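Local structure of prolyl-tRNA synthetase (Giardia lamblia ATCC 50803, 3IAL) at residues His404-Glu407 with Leu411-Lys414. The protein probably catalyses the ATP-dependent attachment of L-proline to tRNA(Pro), and binds the prolyl-adenylate intermediate. Sequence-based numbering, arbitrary orientation.
Sequences HTTE and LVVK
One face of the His404 imidazole is covered by Val412, whose CB lies 3.9 Å from the ring centroid, a CH-pi contact over the face but displaced toward the CE1-NE2 side of the ring. On that side Val412 CG1 comes to 3.5 Å from His404 CE1. The ammonium end of Lys414 approaches obliquely, with NZ 3.9 Å from His404 CE1; a positive charge there might slightly disfavour protonation of the imidazole, although both residues are exposed. With chi1 at 67°, His404 CG sits between its own backbone N and carbonyl carbon, and the ring is thereby laid beside Val412, both side chains pointing the same way from the sheet. Of the two Val412 methyls, CG1, anti to the backbone N (chi1 177°), comes closest to the ring, while CG2, though still near it, meets Thr406 OG1 at 3.6 Å. The same hydroxyl makes a weak hydrogen bond to the carbonyl O of Glu410, in the loop joining the strands. Beneath the side chains the backbones of His404 and Val412 form an antiparallel hydrogen-bonded pair. Val412 N gives a nearly straight bond to His404 O, 3.0 Å long, whereas the return bond from His404 N to Val412 O is longer, 3.2 Å, and more bent. Thr405 and Leu411 make the next, non-hydrogen-bonded pair, with side chains on the other face; Leu411 CD1 reaches back to 3.9 Å from His404 O. Further along, Lys414 pairs through its backbone with Ser402, and Val413 packs on Val401 and Leu336. The whole is a two-stranded antiparallel beta hairpin, 402-405 with 411-414, exposed at the surface and set in the chain between helix 395-399 and helix 416-438 of this class II synthetase.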
loop_
_atom_site.group_PDB
_atom_site.type_symbol
_atom_site.label_atom_id
_atom_site.label_comp_id
_atom_site.label_asym_id
_atom_site.label_seq_id
_atom_site.Cartn_x
_atom_site.Cartn_y
_atom_site.Cartn_z
ATOM N N HIS B 404 -4.296 -28.102 13.812
ATOM C CA HIS B 404 -4.440 -29.214 12.872
ATOM C C HIS B 404 -4.493 -28.703 11.432
ATOM O O HIS B 404 -4.716 -27.519 11.188
ATOM C CB HIS B 404 -5.679 -30.062 13.195
ATOM C CG HIS B 404 -6.981 -29.353 12.984
ATOM N ND1 HIS B 404 -7.520 -28.492 13.917
ATOM C CD2 HIS B 404 -7.859 -29.389 11.953
ATOM C CE1 HIS B 404 -8.671 -28.023 13.467
ATOM N NE2 HIS B 404 -8.899 -28.549 12.275
ATOM N N THR B 405 -4.274 -29.612 10.487
ATOM C CA THR B 405 -4.314 -29.287 9.061
ATOM C C THR B 405 -5.527 -29.966 8.428
ATOM O O THR B 405 -5.721 -31.172 8.578
ATOM C CB THR B 405 -3.003 -29.708 8.339
ATOM O OG1 THR B 405 -3.100 -29.406 6.942
ATOM C CG2 THR B 405 -2.720 -31.197 8.512
ATOM N N THR B 406 -6.347 -29.182 7.735
ATOM C CA THR B 406 -7.577 -29.686 7.117
ATOM C C THR B 406 -7.280 -30.349 5.764
ATOM O O THR B 406 -6.127 -30.384 5.328
ATOM C CB THR B 406 -8.608 -28.545 6.940
ATOM O OG1 THR B 406 -8.469 -27.602 8.014
ATOM C CG2 THR B 406 -10.037 -29.089 6.928
ATOM N N GLU B 407 -8.317 -30.888 5.120
ATOM C CA GLU B 407 -8.204 -31.509 3.790
ATOM C C GLU B 407 -7.454 -30.627 2.793
ATOM O O GLU B 407 -6.607 -31.111 2.041
ATOM C CB GLU B 407 -9.593 -31.814 3.214
ATOM C CG GLU B 407 -10.348 -32.948 3.895
ATOM C CD GLU B 407 -11.634 -33.321 3.162
ATOM O OE1 GLU B 407 -12.196 -32.452 2.459
ATOM O OE2 GLU B 407 -12.083 -34.482 3.292
ATOM N N LEU B 411 -4.025 -24.406 7.832
ATOM C CA LEU B 411 -3.690 -24.494 9.252
ATOM C C LEU B 411 -4.769 -23.830 10.108
ATOM O O LEU B 411 -5.079 -22.653 9.921
ATOM C CB LEU B 411 -2.331 -23.838 9.517
ATOM C CG LEU B 411 -1.684 -24.092 10.879
ATOM C CD1 LEU B 411 -1.328 -25.561 11.054
ATOM C CD2 LEU B 411 -0.447 -23.218 11.039
ATOM N N VAL B 412 -5.337 -24.602 11.035
ATOM C CA VAL B 412 -6.370 -24.122 11.948
ATOM C C VAL B 412 -5.819 -24.142 13.380
ATOM O O VAL B 412 -5.705 -25.208 13.995
ATOM C CB VAL B 412 -7.633 -25.007 11.864
ATOM C CG1 VAL B 412 -8.684 -24.548 12.865
ATOM C CG2 VAL B 412 -8.195 -24.995 10.451
ATOM N N VAL B 413 -5.466 -22.962 13.889
ATOM C CA VAL B 413 -4.886 -22.820 15.222
ATOM C C VAL B 413 -5.965 -22.421 16.224
ATOM O O VAL B 413 -6.845 -21.624 15.903
ATOM C CB VAL B 413 -3.749 -21.779 15.226
ATOM C CG1 VAL B 413 -3.099 -21.694 16.598
ATOM C CG2 VAL B 413 -2.703 -22.143 14.178
ATOM N N LYS B 414 -5.898 -22.990 17.429
ATOM C CA LYS B 414 -6.896 -22.741 18.476
ATOM C C LYS B 414 -6.234 -22.379 19.808
ATOM O O LYS B 414 -5.242 -22.990 20.211
ATOM C CB LYS B 414 -7.785 -23.967 18.666
ATOM C CG LYS B 414 -8.717 -24.248 17.499
ATOM C CD LYS B 414 -9.524 -25.515 17.739
ATOM C CE LYS B 414 -10.358 -25.883 16.525
ATOM N NZ LYS B 414 -10.854 -27.282 16.608
#